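Glp_546_48378_50642 (PDB 2QVW) cleaves double-stranded RNA into short interfering duplexes in the RNA interference pathway, acting as the Dicer ribonuclease of Giardia intestinalis. Local coordinates at residues C10-T15 with V261-F266. Sequence-based numbering, arbitrary orientation.
Sequences CTVVTT and VQALQF
The antiparallel sheet of Dicer's N-terminal domain receives a short helix, 260-264, on one face, and Val-12 of strand 6-13 meets Ala-263 and Phe-266 where the two elements touch. In sequence the helix follows the five-stranded antiparallel sheet of the PAZ region, whose last strand is 250-251, after which the chain returns to pack on its first strand, 6-13. Val-12 sits inside the sheet, its backbone bonded to Ser-19 of strand 18-25, while Thr-11 and Val-13 bond to strand 46-49 on the other flank. The CB of Val-12 points to the helix, and CG1, anti to the backbone N (chi1 172°), is the methyl that does the touching. It lies 4.2 Å from Ala-263 CB and 4.0 Å from Phe-266 CD1, meeting the ring obliquely. The CB of Phe-266 also points to the strand, and Leu-43 of a loop and Ala-46 of strand 46-49 touch the ring as well. Phe-266 N is hydrogen-bonded to Ala-263 O, tying the residue that carries the ring to the one that offers its CB to Val-12. No hydrogen bond joins the two segments; the contact is small and mostly apolar. The aliphatic part of Gln-262 is extended and brings its amide near Thr-14, without a hydrogen bond between them; its NE2 donates instead to the backbone O of Lys-224. Thr-14 CG2 meets the same ring as Val-12, again obliquely, 4.5 Å from Phe-266 CE1.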
ATOM      1  N   CYS A  10     -19.660  -1.655  -9.040  1.00 38.79           N
ATOM      2  CA  CYS A  10     -19.660  -0.276  -8.595  1.00 37.42           C
ATOM      3  C   CYS A  10     -20.871  -0.017  -7.719  1.00 35.99           C
ATOM      4  O   CYS A  10     -21.846  -0.773  -7.735  1.00 35.81           O
ATOM      5  CB  CYS A  10     -19.671   0.686  -9.788  1.00 37.58           C
ATOM      6  SG  CYS A  10     -18.219   0.554 -10.856  1.00 40.58           S
ATOM      7  N   THR A  11     -20.778   1.060  -6.950  1.00 34.52           N
ATOM      8  CA  THR A  11     -21.832   1.493  -6.050  1.00 33.35           C
ATOM      9  C   THR A  11     -21.634   2.987  -5.868  1.00 32.83           C
ATOM     10  O   THR A  11     -20.747   3.417  -5.142  1.00 33.01           O
ATOM     11  CB  THR A  11     -21.730   0.804  -4.675  1.00 33.13           C
ATOM     12  OG1 THR A  11     -21.712  -0.618  -4.845  1.00 33.73           O
ATOM     13  CG2 THR A  11     -22.918   1.169  -3.816  1.00 32.29           C
ATOM     14  N   VAL A  12     -22.438   3.771  -6.570  1.00 32.21           N
ATOM     15  CA  VAL A  12     -22.362   5.215  -6.475  1.00 31.94           C
ATOM     16  C   VAL A  12     -23.386   5.627  -5.431  1.00 31.99           C
ATOM     17  O   VAL A  12     -24.591   5.424  -5.619  1.00 31.91           O
ATOM     18  CB  VAL A  12     -22.688   5.887  -7.825  1.00 31.85           C
ATOM     19  CG1 VAL A  12     -22.789   7.381  -7.657  1.00 31.44           C
ATOM     20  CG2 VAL A  12     -21.605   5.562  -8.826  1.00 31.85           C
ATOM     21  N   VAL A  13     -22.899   6.197  -4.330  1.00 32.08           N
ATOM     22  CA  VAL A  13     -23.763   6.624  -3.239  1.00 32.03           C
ATOM     23  C   VAL A  13     -23.883   8.134  -3.099  1.00 32.08           C
ATOM     24  O   VAL A  13     -22.928   8.871  -3.326  1.00 31.72           O
ATOM     25  CB  VAL A  13     -23.260   6.070  -1.884  1.00 31.85           C
ATOM     26  CG1 VAL A  13     -24.210   6.485  -0.768  1.00 31.79           C
ATOM     27  CG2 VAL A  13     -23.134   4.560  -1.946  1.00 31.74           C
ATOM     28  N   THR A  14     -25.075   8.579  -2.724  1.00 32.44           N
ATOM     29  CA  THR A  14     -25.338   9.989  -2.487  1.00 33.20           C
ATOM     30  C   THR A  14     -26.349  10.093  -1.358  1.00 33.61           C
ATOM     31  O   THR A  14     -26.838   9.085  -0.842  1.00 33.79           O
ATOM     32  CB  THR A  14     -25.923  10.701  -3.714  1.00 33.14           C
ATOM     33  OG1 THR A  14     -27.117  10.037  -4.130  1.00 33.19           O
ATOM     34  CG2 THR A  14     -24.938  10.709  -4.834  1.00 33.87           C
ATOM     35  N   THR A  15     -26.644  11.323  -0.971  1.00 33.90           N
ATOM     36  CA  THR A  15     -27.603  11.576   0.084  1.00 34.14           C
ATOM     37  C   THR A  15     -28.828  10.681  -0.076  1.00 34.10           C
ATOM     38  O   THR A  15     -29.289  10.075   0.890  1.00 34.63           O
ATOM     39  CB  THR A  15     -28.046  13.057   0.068  1.00 34.41           C
ATOM     40  OG1 THR A  15     -26.997  13.874   0.608  1.00 35.28           O
ATOM     41  CG2 THR A  15     -29.318  13.251   0.865  1.00 34.72           C
ATOM     42  N   VAL A 261     -30.457   7.730 -12.994  1.00 32.20           N
ATOM     43  CA  VAL A 261     -29.983   8.868 -13.759  1.00 31.47           C
ATOM     44  C   VAL A 261     -28.774   9.526 -13.104  1.00 31.24           C
ATOM     45  O   VAL A 261     -27.645   9.113 -13.355  1.00 31.10           O
ATOM     46  CB  VAL A 261     -31.093   9.902 -13.954  1.00 31.22           C
ATOM     47  CG1 VAL A 261     -30.655  10.941 -14.951  1.00 31.16           C
ATOM     48  CG2 VAL A 261     -32.351   9.221 -14.439  1.00 31.32           C
ATOM     49  N   GLN A 262     -28.995  10.534 -12.265  1.00 31.00           N
ATOM     50  CA  GLN A 262     -27.892  11.232 -11.599  1.00 30.81           C
ATOM     51  C   GLN A 262     -26.674  10.368 -11.249  1.00 30.40           C
ATOM     52  O   GLN A 262     -25.538  10.790 -11.429  1.00 30.47           O
ATOM     53  CB  GLN A 262     -28.390  11.917 -10.332  1.00 30.79           C
ATOM     54  CG  GLN A 262     -27.278  12.526  -9.495  1.00 32.10           C
ATOM     55  CD  GLN A 262     -27.800  13.221  -8.258  1.00 34.52           C
ATOM     56  OE1 GLN A 262     -28.571  12.647  -7.488  1.00 36.52           O
ATOM     57  NE2 GLN A 262     -27.377  14.460  -8.055  1.00 34.22           N
ATOM     58  N   ALA A 263     -26.905   9.166 -10.738  1.00 29.94           N
ATOM     59  CA  ALA A 263     -25.785   8.305 -10.396  1.00 29.50           C
ATOM     60  C   ALA A 263     -24.881   8.152 -11.615  1.00 29.21           C
ATOM     61  O   ALA A 263     -23.660   8.126 -11.499  1.00 29.37           O
ATOM     62  CB  ALA A 263     -26.284   6.951  -9.947  1.00 29.42           C
ATOM     63  N   LEU A 264     -25.512   8.070 -12.780  1.00 28.67           N
ATOM     64  CA  LEU A 264     -24.843   7.907 -14.063  1.00 28.23           C
ATOM     65  C   LEU A 264     -24.034   9.129 -14.440  1.00 28.18           C
ATOM     66  O   LEU A 264     -23.221   9.088 -15.352  1.00 28.44           O
ATOM     67  CB  LEU A 264     -25.896   7.604 -15.139  1.00 27.94           C
ATOM     68  CG  LEU A 264     -25.781   8.220 -16.531  1.00 27.57           C
ATOM     69  CD1 LEU A 264     -25.021   7.291 -17.445  1.00 26.83           C
ATOM     70  CD2 LEU A 264     -27.178   8.471 -17.073  1.00 27.82           C
ATOM     71  N   GLN A 265     -24.262  10.228 -13.747  1.00 27.96           N
ATOM     72  CA  GLN A 265     -23.509  11.431 -14.042  1.00 27.93           C
ATOM     73  C   GLN A 265     -22.108  11.303 -13.426  1.00 27.91           C
ATOM     74  O   GLN A 265     -21.237  12.137 -13.632  1.00 28.44           O
ATOM     75  CB  GLN A 265     -24.232  12.644 -13.466  1.00 28.03           C
ATOM     76  CG  GLN A 265     -25.670  12.802 -13.929  1.00 29.13           C
ATOM     77  CD  GLN A 265     -25.792  12.833 -15.429  1.00 31.73           C
ATOM     78  OE1 GLN A 265     -25.095  13.589 -16.109  1.00 33.16           O
ATOM     79  NE2 GLN A 265     -26.687  12.016 -15.960  1.00 31.66           N
ATOM     80  N   PHE A 266     -21.896  10.235 -12.671  1.00 27.39           N
ATOM     81  CA  PHE A 266     -20.612  10.006 -12.035  1.00 26.66           C
ATOM     82  C   PHE A 266     -19.872   8.846 -12.665  1.00 26.48           C
ATOM     83  O   PHE A 266     -19.097   8.177 -11.996  1.00 26.81           O
ATOM     84  CB  PHE A 266     -20.790   9.717 -10.548  1.00 26.45           C
ATOM     85  CG  PHE A 266     -21.320  10.876  -9.759  1.00 25.54           C
ATOM     86  CD1 PHE A 266     -22.681  10.978  -9.468  1.00 24.86           C
ATOM     87  CD2 PHE A 266     -20.461  11.865  -9.300  1.00 24.94           C
ATOM     88  CE1 PHE A 266     -23.180  12.050  -8.728  1.00 24.73           C
ATOM     89  CE2 PHE A 266     -20.946  12.938  -8.563  1.00 25.05           C
ATOM     90  CZ  PHE A 266     -22.311  13.032  -8.275  1.00 25.02           C
TER